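Local coordinates for putative alcohol dehydrogenase (PDB 4J6F), which probably acts as an NAD(P)-dependent oxidoreductase of the medium-chain dehydrogenase/reductase superfamily, interconverting alcohols and carbonyl compounds, at residues G62-K67 / E123-A128; C71-T76 / T366-K371; G116-V121 / I130-M135; G207-V212 / R273-V278; K292-E297 / K321-H326. All blocks are in the same frame, centred on the assembly; numbering follows the deposited sequence.

Interaction 1: G62-K67 / E123-A128; sequences GEVLIK and EGVDRA
The apolar contact between these segments centres on Val125, whose CB is directed at the start of strand 63-72. Its CG2 methyl sits over the backbone of Gly62, 3.6 Å from Gly62 CA, and reaches on to Glu63 O at 3.7 Å. The other methyl, CG1, lies anti to the backbone N (chi1 180°) and is thereby turned along the strand, where it meets Val64 CG1 at a looser 4.3 Å. Backbone proximity is the second component: Gly62 and Gly124 have their CA atoms 5.2 Å apart, and Gly62 N approaches Gly124 N to 4.0 Å. Two amide nitrogens at that distance are neighbours without being bonded, so the segments are held to each other by van der Waals contact. Polar links come from outside. Glu63 turns its side chain away from the loop, forming a salt bridge with Arg158, while its backbone is hydrogen-bonded to Gly122, just ahead of the loop. Only 162 Å² is buried in total, consistent with a surface contact. The arrangement is that of a hairpin connection, the loop between strands 113-121 and 133-140, folded back against the first residues of the neighbouring strand in the GroES-like domain of a medium-chain dehydrogenase.

Interaction 2: C71-T76 / T366-K371; sequences CGMNNT and TDFMAK
Phe368 pushes its ring against the chain from Met73 to Asn75, burying 101 Å² of Phe368, the largest share of any residue here. With CG anti to the backbone N (chi1 -179°), the ring extends from helix 361-370 toward the turn that follows strand 63-72. Along one flank, Met73 CB touches Phe368 CD1 at 3.8 Å, the two side chains running past each other in opposite senses. The selenium of Met73, a selenomethionine, lies 5.2 Å from the ring centroid and 47° off the normal, an oblique Met-aromatic contact. The far end of the ring reaches the backbone, with Phe368 CZ near Asn74 C.

Polar contact is concentrated at Asn75 OD1. Lys371 NZ donates to it at 2.7 Å, in the carbonyl plane and on a lone pair, with a C=O...N angle of 144°. Lys371 NZ also stands 3.3 Å above the plane of the Phe368 ring, toward its rim, and makes a weak bond to Phe368 O. A leucine in place of Asn75 would probably leave the Lys371 ammonium with only the weak bond to Phe368 O among these contacts, and freer to swing off the ring. Apolar and Met-aromatic packing thus seats the ring while the Lys371-Asn75 bond satisfies the ammonium at its rim, so the start of helix 75-82 is joined to the end of helix 361-370 by both kinds of force.

Interaction 3: G116-V121 / I130-M135; sequences GHIVAV and IGERVM
Antiparallel pairing of strands 113-121 and 133-140 forms a beta hairpin of the GroES-like domain, with the short axes at 120° to each other. Gly116 and Val134 form a hydrogen-bonded pair, with Gly116 N to Val134 O at 3.0 Å and Val134 N to Gly116 O at 2.8 Å. His117 and Arg133 follow as a non-hydrogen-bonded pair. Two further bonds, Ile118 N to Glu132 O and Gly131 N to Ile118 O, carry the pairing into the turn; Gly131 has a positive phi of 97°, at which a CB would jam against the preceding carbonyl oxygen.

On the face carrying His117 and Arg133, the aliphatic part of the arginine passes the imidazole: Arg133 CG lies 3.7 Å from His117 CE1, and Arg133 CA sits over one ring face. The ring and guanidinium planes are 38° apart, and both groups reach Asp182, His117 NE2 by a hydrogen bond and Arg133 NH2 by a salt bridge; Arg133 NH2 also bonds Leu180 O.

On the face carrying Val134, Ile118 crosses it at about a right angle: Ile118 CG1, beside its backbone N and anti to the carbonyl carbon, carries CD1 to 4.0 Å from Val134 CG1, and Ile66 packs against both. Nearer the turn, Val119 and Ala120 form a classic beta bulge opposite Leu65. Beyond it, Val121 CG1 meets Ile130 CG1 at 3.9 Å.

Interaction 4: G207-V212 / R273-V278; sequences GETVLV and RPIDVV
Asp276 holds CG beside its own backbone N and anti to the carbonyl carbon (chi1 -62°), which brings its carboxylate up to the start of strand 209-212. There OD2 accepts from Thr209 N at 2.8 Å through its anti lone pair, in a nearly straight bond (168° at the hydrogen). Thr209 answers with its carbonyl: Thr209 O takes both Asp276 N and Val277 N, each at 3.1 Å, the latter donor almost in line with the C=O bond. Leu211 N to Val277 O, 2.7 Å, continues the pairing, so Val210 with Val277 and Leu211 with Val278 are parallel bridges.

On one face of the sheet Val210 CG2 meets Val277 CG1; on the other, Leu211 CB touches Val278 CG2 and also Ile275 CG2, the latter at 3.9 Å. At the strand's entry, Thr209 CG2 lies 3.7 Å from Ile275 CD1.

Glu208 crosses Asp276 at about a right angle with the carboxylates stacked, 21° between planes and OE2 to OD1 4.3 Å. Arg295 pairs with Asp276 OD1; Glu208 OE1 pairs with Arg299 and accepts from Ala205 N. These arginines, with the Thr209 amide, would be expected to offset the repulsion of two neighbouring acids at the N-terminal end of the two central strands of this Rossmann-type parallel sheet.

Interaction 5: K292-E297 / K321-H326; sequences KILRPE and KQLELH
The chain leaving helix 287-293 runs beside the residues following helix 315-320, with the CA atoms of Pro296 and Lys321 4.6 Å apart and those of Glu297 and Gln322 4.7 Å. One backbone bond ties them, Glu297 N to Lys321 O at 2.7 Å, with 161° at the hydrogen.

Lys321 CG lies anti to the carbonyl carbon (chi1 -74°) and the chain then bends at chi2 and chi3, so that NZ reaches the C-terminal end of helix 287-293. NZ donates to Leu294 O at 2.6 Å, nearly in line with that carbonyl, and at 2.8 Å to Lys292 O, from above its carbonyl plane; Leu291 O is a third acceptor. A methionine in place of Lys321 would probably leave these carbonyls at and just beyond the helix end without their shared donor. Leu323 CD2 lies 4.2 Å from Leu294 CD2. Glu297 CG runs beside Gln322 CB at 3.6 Å, both side chains pointing the same way, their polar ends bound to the second subunit: Glu297 to its Ser147, Gln322 to its Ser329.

The contact lies at the edge, within this subunit, of the Rossmann-type parallel sheet; strand 324-327 pairs antiparallel with a strand of the second subunit, continuing the sheet across the interface, as in related medium-chain dehydrogenases.

How the interactions relate
Interactions 1 and 3, centres 8 Å apart, share the GroES-like sheet: strand 63-72 pairs with strand 113-121, and their segments alternate in sequence. Interactions 4 and 5, centres 11 Å apart, lie on the opposite side of the chain's centre in the six-stranded parallel sheet, joined by the Asp276-Arg295 salt bridge and the Ile275-Arg295 backbone bond. Interaction 2 sits about 30 Å from interaction 1 and 28 Å from interaction 4 between centres. Closing a loop of 289 residues, it encloses interactions 3, 4 and 5 along the chain and ties the end of strand 63-72 to a helix near the C terminus, consistent with the two-domain plan of medium-chain dehydrogenases.

Interaction 1: G62-K67 / E123-A128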
# COMPACT_ATOMS: atom_id res chain seq x y z
N GLY A 62 -27.39 14.83 -25.01
CA GLY A 62 -26.62 15.21 -23.82
C GLY A 62 -25.17 15.62 -24.04
O GLY A 62 -24.44 15.87 -23.07
N GLU A 63 -24.74 15.70 -25.30
CA GLU A 63 -23.37 16.11 -25.63
C GLU A 63 -23.32 17.54 -26.15
O GLU A 63 -24.31 18.06 -26.68
CB GLU A 63 -22.78 15.20 -26.72
CG GLU A 63 -22.41 13.79 -26.29
CD GLU A 63 -21.97 12.91 -27.46
OE1 GLU A 63 -21.58 11.75 -27.23
OE2 GLU A 63 -22.04 13.36 -28.62
N VAL A 64 -22.17 18.18 -25.99
CA VAL A 64 -21.83 19.39 -26.74
C VAL A 64 -20.76 19.08 -27.79
O VAL A 64 -20.12 18.01 -27.75
CB VAL A 64 -21.29 20.52 -25.83
CG1 VAL A 64 -22.41 21.15 -25.02
CG2 VAL A 64 -20.18 20.02 -24.93
N LEU A 65 -20.58 20.02 -28.72
CA LEU A 65 -19.45 19.98 -29.65
C LEU A 65 -18.60 21.22 -29.48
O LEU A 65 -19.10 22.33 -29.60
CB LEU A 65 -19.94 19.91 -31.09
CG LEU A 65 -18.87 19.93 -32.17
CD1 LEU A 65 -18.31 18.53 -32.35
CD2 LEU A 65 -19.47 20.44 -33.48
N ILE A 66 -17.31 21.05 -29.18
CA ILE A 66 -16.44 22.22 -28.99
C ILE A 66 -15.45 22.40 -30.12
O ILE A 66 -15.04 21.44 -30.76
CB ILE A 66 -15.66 22.20 -27.65
CG1 ILE A 66 -14.74 20.98 -27.57
CG2 ILE A 66 -16.62 22.24 -26.47
CD1 ILE A 66 -13.87 20.98 -26.33
N LYS A 67 -15.08 23.65 -30.36
CA LYS A 67 -13.98 23.95 -31.26
C LYS A 67 -12.71 24.04 -30.41
O LYS A 67 -12.54 24.97 -29.61
CB LYS A 67 -14.24 25.25 -32.02
CG LYS A 67 -13.01 25.76 -32.73
CD LYS A 67 -13.30 26.41 -34.07
CE LYS A 67 -12.01 26.52 -34.86
NZ LYS A 67 -12.04 27.75 -35.68
N GLU A 123 -29.21 16.80 -28.32
CA GLU A 123 -30.64 16.80 -28.03
C GLU A 123 -31.12 17.45 -26.74
O GLU A 123 -31.89 18.41 -26.79
CB GLU A 123 -31.23 15.39 -28.17
CG GLU A 123 -32.67 15.40 -28.65
CD GLU A 123 -33.28 14.01 -28.75
OE1 GLU A 123 -34.48 13.91 -29.09
OE2 GLU A 123 -32.56 13.01 -28.49
N GLY A 124 -30.70 16.96 -25.59
CA GLY A 124 -31.31 17.44 -24.35
C GLY A 124 -30.73 18.73 -23.82
O GLY A 124 -31.09 19.17 -22.73
N VAL A 125 -29.84 19.34 -24.58
CA VAL A 125 -28.93 20.35 -24.01
C VAL A 125 -29.39 21.78 -24.28
O VAL A 125 -29.94 22.09 -25.35
CB VAL A 125 -27.49 20.14 -24.52
CG1 VAL A 125 -26.54 21.18 -23.95
CG2 VAL A 125 -27.01 18.73 -24.17
N ASP A 126 -29.14 22.65 -23.30
CA ASP A 126 -29.48 24.06 -23.37
C ASP A 126 -28.69 24.79 -24.47
O ASP A 126 -27.47 24.83 -24.45
CB ASP A 126 -29.22 24.71 -22.01
CG ASP A 126 -29.84 26.09 -21.87
OD1 ASP A 126 -30.68 26.50 -22.71
OD2 ASP A 126 -29.48 26.79 -20.90
N ARG A 127 -29.40 25.37 -25.43
CA ARG A 127 -28.75 26.02 -26.58
C ARG A 127 -28.06 27.33 -26.20
O ARG A 127 -27.31 27.90 -27.00
CB ARG A 127 -29.74 26.23 -27.73
CG ARG A 127 -30.27 24.92 -28.31
CD ARG A 127 -30.83 25.06 -29.72
NE ARG A 127 -29.93 25.81 -30.61
CZ ARG A 127 -28.91 25.28 -31.29
NH1 ARG A 127 -28.18 26.06 -32.06
NH2 ARG A 127 -28.62 23.99 -31.21
N ALA A 128 -28.31 27.78 -24.96
CA ALA A 128 -27.70 28.98 -24.38
C ALA A 128 -26.22 28.79 -24.08
O ALA A 128 -25.49 29.76 -23.90
CB ALA A 128 -28.42 29.38 -23.11

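Interaction 2: C71-T76 / T366-K371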
# COMPACT_ATOMS: atom_id res chain seq x y z
N CYS A 71 -4.82 21.81 -26.39
CA CYS A 71 -4.83 20.47 -25.77
C CYS A 71 -3.46 20.08 -25.21
O CYS A 71 -2.47 20.05 -25.95
CB CYS A 71 -5.31 19.40 -26.76
SG CYS A 71 -5.63 17.82 -25.94
N GLY A 72 -3.41 19.76 -23.92
CA GLY A 72 -2.14 19.51 -23.26
C GLY A 72 -1.69 18.08 -23.38
O GLY A 72 -2.52 17.18 -23.36
N MSE A 73 -0.38 17.87 -23.50
CA MSE A 73 0.20 16.52 -23.66
C MSE A 73 0.50 15.84 -22.34
O MSE A 73 0.90 16.49 -21.37
CB MSE A 73 1.48 16.59 -24.48
CG MSE A 73 1.38 17.57 -25.64
SE MSE A 73 2.99 17.38 -26.76
CE MSE A 73 2.58 15.66 -27.66
N ASN A 74 0.30 14.52 -22.30
CA ASN A 74 0.54 13.70 -21.12
C ASN A 74 1.25 12.38 -21.43
O ASN A 74 1.19 11.89 -22.56
CB ASN A 74 -0.78 13.40 -20.42
CG ASN A 74 -1.42 14.64 -19.87
OD1 ASN A 74 -0.96 15.22 -18.88
ND2 ASN A 74 -2.47 15.09 -20.52
N ASN A 75 1.89 11.80 -20.43
CA ASN A 75 2.55 10.52 -20.62
C ASN A 75 1.65 9.42 -21.21
O ASN A 75 2.09 8.61 -22.05
CB ASN A 75 3.16 10.07 -19.30
CG ASN A 75 4.46 10.79 -19.01
OD1 ASN A 75 4.97 11.53 -19.84
ND2 ASN A 75 5.01 10.56 -17.84
N THR A 76 0.39 9.42 -20.80
CA THR A 76 -0.53 8.41 -21.25
C THR A 76 -0.69 8.43 -22.78
O THR A 76 -0.93 7.38 -23.37
CB THR A 76 -1.87 8.51 -20.52
OG1 THR A 76 -2.62 7.32 -20.74
CG2 THR A 76 -2.67 9.72 -20.98
N THR A 366 8.23 14.42 -29.75
CA THR A 366 9.66 14.19 -29.60
C THR A 366 10.15 15.05 -28.44
O THR A 366 10.76 14.54 -27.48
CB THR A 366 10.44 14.48 -30.90
OG1 THR A 366 9.84 13.77 -31.98
CG2 THR A 366 11.83 13.99 -30.79
N ASP A 367 9.81 16.33 -28.49
CA ASP A 367 10.12 17.23 -27.39
C ASP A 367 9.50 16.76 -26.10
O ASP A 367 10.12 16.83 -25.04
CB ASP A 367 9.69 18.64 -27.73
CG ASP A 367 10.62 19.30 -28.71
OD1 ASP A 367 11.52 18.60 -29.25
OD2 ASP A 367 10.45 20.51 -28.95
N PHE A 368 8.27 16.26 -26.17
CA PHE A 368 7.59 15.76 -24.98
C PHE A 368 8.34 14.62 -24.31
O PHE A 368 8.45 14.57 -23.09
CB PHE A 368 6.18 15.31 -25.30
CG PHE A 368 5.45 14.80 -24.10
CD1 PHE A 368 4.93 15.69 -23.17
CD2 PHE A 368 5.31 13.44 -23.88
CE1 PHE A 368 4.26 15.23 -22.05
CE2 PHE A 368 4.64 12.97 -22.76
CZ PHE A 368 4.12 13.87 -21.85
N MSE A 369 8.86 13.70 -25.12
CA MSE A 369 9.53 12.52 -24.61
C MSE A 369 10.87 12.89 -24.06
O MSE A 369 11.36 12.24 -23.14
CB MSE A 369 9.67 11.48 -25.71
CG MSE A 369 8.40 10.64 -25.92
SE MSE A 369 8.49 9.66 -27.64
CE MSE A 369 8.55 7.81 -26.98
N ALA A 370 11.51 13.92 -24.59
CA ALA A 370 12.85 14.29 -24.12
C ALA A 370 12.82 14.87 -22.70
O ALA A 370 13.75 14.66 -21.93
CB ALA A 370 13.56 15.24 -25.09
N LYS A 371 11.74 15.60 -22.38
CA LYS A 371 11.57 16.21 -21.06
C LYS A 371 12.63 17.26 -20.69
O LYS A 371 12.93 17.43 -19.50
CB LYS A 371 11.53 15.16 -19.95
CG LYS A 371 10.58 14.00 -20.21
CD LYS A 371 9.17 14.34 -19.83
CE LYS A 371 8.37 13.07 -19.69
NZ LYS A 371 6.99 13.23 -20.25

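Interaction 3: G116-V121 / I130-M135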
# COMPACT_ATOMS: atom_id res chain seq x y z
N GLY A 116 -11.77 24.39 -25.19
CA GLY A 116 -12.39 24.91 -26.41
C GLY A 116 -13.66 25.72 -26.21
O GLY A 116 -14.02 26.07 -25.09
N HIS A 117 -14.34 26.00 -27.32
CA HIS A 117 -15.58 26.79 -27.34
C HIS A 117 -16.74 25.95 -27.87
O HIS A 117 -16.64 25.35 -28.94
CB HIS A 117 -15.37 28.07 -28.16
CG HIS A 117 -14.34 28.97 -27.57
ND1 HIS A 117 -14.66 30.14 -26.91
CD2 HIS A 117 -12.99 28.85 -27.48
CE1 HIS A 117 -13.55 30.72 -26.47
NE2 HIS A 117 -12.52 29.95 -26.80
N ILE A 118 -17.83 25.87 -27.11
CA ILE A 118 -18.98 25.10 -27.53
C ILE A 118 -19.59 25.76 -28.75
O ILE A 118 -19.95 26.93 -28.69
CB ILE A 118 -20.05 25.02 -26.42
CG1 ILE A 118 -19.45 24.41 -25.14
CG2 ILE A 118 -21.27 24.25 -26.91
CD1 ILE A 118 -20.47 24.11 -24.07
N VAL A 119 -19.69 25.03 -29.85
CA VAL A 119 -20.23 25.59 -31.08
C VAL A 119 -21.55 24.94 -31.51
O VAL A 119 -22.28 25.51 -32.31
CB VAL A 119 -19.21 25.51 -32.25
CG1 VAL A 119 -18.03 26.42 -31.99
CG2 VAL A 119 -18.74 24.08 -32.46
N ALA A 120 -21.83 23.75 -31.01
CA ALA A 120 -23.04 23.02 -31.35
C ALA A 120 -23.48 22.25 -30.12
O ALA A 120 -22.64 21.90 -29.28
CB ALA A 120 -22.78 22.05 -32.50
N VAL A 121 -24.78 21.98 -30.02
CA VAL A 121 -25.27 21.15 -28.92
C VAL A 121 -26.23 20.06 -29.38
O VAL A 121 -26.94 20.23 -30.35
CB VAL A 121 -25.90 22.00 -27.79
CG1 VAL A 121 -24.97 23.13 -27.39
CG2 VAL A 121 -27.26 22.53 -28.19
N ILE A 130 -24.00 27.59 -26.08
CA ILE A 130 -23.16 27.89 -27.22
C ILE A 130 -22.35 29.15 -26.94
O ILE A 130 -22.86 30.11 -26.36
CB ILE A 130 -23.98 28.00 -28.51
CG1 ILE A 130 -24.30 26.60 -29.05
CG2 ILE A 130 -23.24 28.81 -29.58
CD1 ILE A 130 -25.44 26.56 -30.04
N GLY A 131 -21.08 29.12 -27.32
CA GLY A 131 -20.20 30.28 -27.16
C GLY A 131 -19.34 30.26 -25.91
O GLY A 131 -18.43 31.09 -25.79
N GLU A 132 -19.62 29.33 -25.00
CA GLU A 132 -18.89 29.21 -23.75
C GLU A 132 -17.49 28.66 -23.94
O GLU A 132 -17.26 27.81 -24.81
CB GLU A 132 -19.64 28.31 -22.78
CG GLU A 132 -20.64 29.05 -21.92
CD GLU A 132 -21.61 28.12 -21.21
OE1 GLU A 132 -21.28 26.92 -21.02
OE2 GLU A 132 -22.70 28.58 -20.85
N ARG A 133 -16.56 29.15 -23.13
CA ARG A 133 -15.19 28.66 -23.10
C ARG A 133 -15.12 27.58 -22.02
O ARG A 133 -15.34 27.85 -20.83
CB ARG A 133 -14.23 29.82 -22.81
CG ARG A 133 -12.76 29.54 -23.09
CD ARG A 133 -12.03 28.92 -21.89
NE ARG A 133 -12.10 29.71 -20.65
CZ ARG A 133 -11.13 30.51 -20.20
NH1 ARG A 133 -11.31 31.17 -19.06
NH2 ARG A 133 -9.99 30.65 -20.87
N VAL A 134 -14.86 26.35 -22.45
CA VAL A 134 -14.85 25.22 -21.52
C VAL A 134 -13.52 24.48 -21.41
O VAL A 134 -12.77 24.33 -22.37
CB VAL A 134 -15.97 24.21 -21.82
CG1 VAL A 134 -17.33 24.86 -21.65
CG2 VAL A 134 -15.81 23.59 -23.21
N MSE A 135 -13.25 24.05 -20.18
CA MSE A 135 -12.20 23.10 -19.90
C MSE A 135 -12.87 21.76 -19.79
O MSE A 135 -13.79 21.59 -18.99
CB MSE A 135 -11.63 23.48 -18.55
CG MSE A 135 -10.35 22.70 -18.27
SE MSE A 135 -9.93 22.99 -16.38
CE MSE A 135 -9.59 21.12 -15.88

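Interaction 4: G207-V212 / R273-V278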
# COMPACT_ATOMS: atom_id res chain seq x y z
N GLY A 207 1.13 20.72 7.05
CA GLY A 207 2.34 20.55 7.87
C GLY A 207 3.18 19.30 7.62
O GLY A 207 4.33 19.21 8.07
N GLU A 208 2.63 18.32 6.90
CA GLU A 208 3.40 17.12 6.57
C GLU A 208 4.40 17.35 5.43
O GLU A 208 4.28 18.32 4.68
CB GLU A 208 2.45 15.97 6.26
CG GLU A 208 1.87 15.32 7.50
CD GLU A 208 1.02 14.11 7.18
OE1 GLU A 208 0.42 14.08 6.08
OE2 GLU A 208 0.92 13.18 8.02
N THR A 209 5.40 16.47 5.32
CA THR A 209 6.37 16.58 4.23
C THR A 209 6.16 15.52 3.16
O THR A 209 6.02 14.32 3.45
CB THR A 209 7.83 16.51 4.74
OG1 THR A 209 8.04 17.52 5.73
CG2 THR A 209 8.82 16.74 3.60
N VAL A 210 6.13 15.96 1.90
CA VAL A 210 6.04 15.01 0.80
C VAL A 210 7.29 15.07 -0.07
O VAL A 210 7.70 16.14 -0.52
CB VAL A 210 4.74 15.21 -0.02
CG1 VAL A 210 4.56 16.64 -0.49
CG2 VAL A 210 4.70 14.25 -1.20
N LEU A 211 7.93 13.91 -0.27
CA LEU A 211 9.04 13.82 -1.21
C LEU A 211 8.49 13.42 -2.59
O LEU A 211 7.78 12.40 -2.73
CB LEU A 211 10.08 12.80 -0.74
CG LEU A 211 11.39 12.67 -1.53
CD1 LEU A 211 12.22 13.94 -1.42
CD2 LEU A 211 12.21 11.49 -1.03
N VAL A 212 8.79 14.24 -3.60
CA VAL A 212 8.23 14.07 -4.94
C VAL A 212 9.33 13.78 -5.95
O VAL A 212 10.17 14.65 -6.23
CB VAL A 212 7.47 15.34 -5.41
CG1 VAL A 212 6.75 15.06 -6.72
CG2 VAL A 212 6.50 15.82 -4.35
N ARG A 273 13.42 17.14 9.30
CA ARG A 273 12.03 16.67 9.38
C ARG A 273 11.88 15.32 8.68
O ARG A 273 12.41 15.14 7.58
CB ARG A 273 11.05 17.66 8.74
CG ARG A 273 11.37 19.13 8.93
CD ARG A 273 10.15 19.97 8.57
NE ARG A 273 9.06 19.71 9.50
CZ ARG A 273 8.66 20.54 10.46
NH1 ARG A 273 9.25 21.73 10.61
NH2 ARG A 273 7.66 20.20 11.26
N PRO A 274 11.17 14.36 9.31
CA PRO A 274 11.03 13.08 8.63
C PRO A 274 10.05 13.18 7.45
O PRO A 274 9.19 14.08 7.41
CB PRO A 274 10.49 12.15 9.72
CG PRO A 274 10.53 12.93 10.99
CD PRO A 274 10.44 14.37 10.58
N ILE A 275 10.21 12.28 6.49
CA ILE A 275 9.39 12.27 5.30
C ILE A 275 8.12 11.49 5.57
O ILE A 275 8.18 10.30 5.88
CB ILE A 275 10.14 11.66 4.10
CG1 ILE A 275 11.44 12.43 3.83
CG2 ILE A 275 9.25 11.62 2.87
CD1 ILE A 275 11.26 13.91 3.55
N ASP A 276 6.98 12.15 5.45
CA ASP A 276 5.69 11.54 5.75
C ASP A 276 5.17 10.77 4.56
O ASP A 276 4.58 9.69 4.70
CB ASP A 276 4.68 12.63 6.15
CG ASP A 276 5.10 13.37 7.42
OD1 ASP A 276 5.21 12.71 8.48
OD2 ASP A 276 5.35 14.59 7.35
N VAL A 277 5.39 11.33 3.37
CA VAL A 277 4.82 10.80 2.15
C VAL A 277 5.85 10.87 1.04
O VAL A 277 6.57 11.86 0.91
CB VAL A 277 3.56 11.57 1.70
CG1 VAL A 277 3.11 11.09 0.33
CG2 VAL A 277 2.44 11.44 2.73
N VAL A 278 5.90 9.81 0.24
CA VAL A 278 6.66 9.83 -0.98
C VAL A 278 5.65 9.73 -2.12
O VAL A 278 4.79 8.85 -2.12
CB VAL A 278 7.66 8.66 -1.04
CG1 VAL A 278 8.14 8.41 -2.47
CG2 VAL A 278 8.84 8.93 -0.13

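Interaction 5: K292-E297 / K321-H326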
# COMPACT_ATOMS: atom_id res chain seq x y z
N LYS A 292 13.35 3.26 1.90
CA LYS A 292 14.33 3.45 2.97
C LYS A 292 14.16 4.81 3.65
O LYS A 292 14.19 4.91 4.87
CB LYS A 292 15.75 3.30 2.44
CG LYS A 292 16.12 1.88 2.01
CD LYS A 292 17.54 1.84 1.44
CE LYS A 292 18.58 2.33 2.44
NZ LYS A 292 19.82 2.82 1.78
N ILE A 293 13.98 5.85 2.82
CA ILE A 293 13.87 7.24 3.26
C ILE A 293 12.57 7.50 4.03
O ILE A 293 12.55 8.23 5.01
CB ILE A 293 13.96 8.18 2.04
CG1 ILE A 293 15.40 8.25 1.54
CG2 ILE A 293 13.43 9.57 2.37
CD1 ILE A 293 15.55 8.59 0.07
N LEU A 294 11.49 6.89 3.56
CA LEU A 294 10.17 7.03 4.14
C LEU A 294 10.18 6.67 5.63
O LEU A 294 10.73 5.63 6.02
CB LEU A 294 9.22 6.13 3.36
CG LEU A 294 7.72 6.39 3.46
CD1 LEU A 294 7.41 7.87 3.28
CD2 LEU A 294 7.01 5.55 2.40
N ARG A 295 9.59 7.54 6.46
CA ARG A 295 9.52 7.31 7.91
C ARG A 295 8.63 6.12 8.18
O ARG A 295 7.72 5.84 7.39
CB ARG A 295 8.96 8.53 8.64
CG ARG A 295 7.45 8.64 8.59
CD ARG A 295 6.96 9.97 9.10
NE ARG A 295 7.16 10.05 10.54
CZ ARG A 295 7.21 11.19 11.23
NH1 ARG A 295 7.41 11.14 12.54
NH2 ARG A 295 7.07 12.36 10.63
N PRO A 296 8.87 5.41 9.31
CA PRO A 296 7.98 4.29 9.65
C PRO A 296 6.53 4.76 9.79
O PRO A 296 6.30 5.85 10.29
CB PRO A 296 8.54 3.80 11.00
CG PRO A 296 9.94 4.31 11.05
CD PRO A 296 9.93 5.61 10.31
N GLU A 297 5.58 3.95 9.32
CA GLU A 297 4.15 4.34 9.22
C GLU A 297 3.88 5.39 8.14
O GLU A 297 2.79 5.96 8.08
CB GLU A 297 3.59 4.80 10.57
CG GLU A 297 3.68 3.70 11.63
CD GLU A 297 3.06 4.08 12.96
OE1 GLU A 297 2.14 3.36 13.42
OE2 GLU A 297 3.50 5.09 13.55
N LYS A 321 8.46 -1.64 8.70
CA LYS A 321 8.32 -0.21 8.79
C LYS A 321 6.87 0.26 8.89
O LYS A 321 6.61 1.45 8.96
CB LYS A 321 8.98 0.44 7.59
CG LYS A 321 10.49 0.45 7.60
CD LYS A 321 10.88 1.88 7.32
CE LYS A 321 12.15 2.01 6.53
NZ LYS A 321 12.18 3.43 6.12
N GLN A 322 5.92 -0.68 8.88
CA GLN A 322 4.49 -0.35 8.93
C GLN A 322 4.02 0.53 7.77
O GLN A 322 3.13 1.36 7.97
CB GLN A 322 4.11 0.37 10.24
CG GLN A 322 4.71 -0.18 11.51
CD GLN A 322 4.07 -1.47 11.97
OE1 GLN A 322 3.07 -1.91 11.41
NE2 GLN A 322 4.65 -2.10 12.99
N LEU A 323 4.62 0.37 6.58
CA LEU A 323 4.35 1.25 5.43
C LEU A 323 3.02 0.99 4.72
O LEU A 323 2.46 -0.10 4.84
CB LEU A 323 5.49 1.19 4.41
CG LEU A 323 6.89 1.57 4.90
CD1 LEU A 323 7.90 1.62 3.77
CD2 LEU A 323 6.88 2.90 5.65
N GLU A 324 2.51 2.01 4.02
CA GLU A 324 1.43 1.83 3.04
C GLU A 324 1.94 2.22 1.68
O GLU A 324 2.59 3.27 1.53
CB GLU A 324 0.25 2.74 3.33
CG GLU A 324 -0.24 2.74 4.76
CD GLU A 324 -1.29 3.81 5.01
OE1 GLU A 324 -2.05 4.14 4.06
OE2 GLU A 324 -1.37 4.31 6.16
N LEU A 325 1.64 1.39 0.69
CA LEU A 325 1.89 1.72 -0.70
C LEU A 325 0.55 1.89 -1.38
O LEU A 325 -0.33 1.05 -1.21
CB LEU A 325 2.64 0.59 -1.38
CG LEU A 325 4.15 0.70 -1.44
CD1 LEU A 325 4.75 0.87 -0.06
CD2 LEU A 325 4.71 -0.53 -2.13
N HIS A 326 0.40 2.98 -2.14
CA HIS A 326 -0.85 3.26 -2.85
C HIS A 326 -0.60 3.47 -4.31
O HIS A 326 0.26 4.25 -4.69
CB HIS A 326 -1.52 4.52 -2.31
CG HIS A 326 -2.04 4.38 -0.92
ND1 HIS A 326 -3.16 3.64 -0.61
CD2 HIS A 326 -1.58 4.88 0.25
CE1 HIS A 326 -3.38 3.69 0.69
NE2 HIS A 326 -2.43 4.44 1.24
O HOH W 1 0.56 4.73 8.29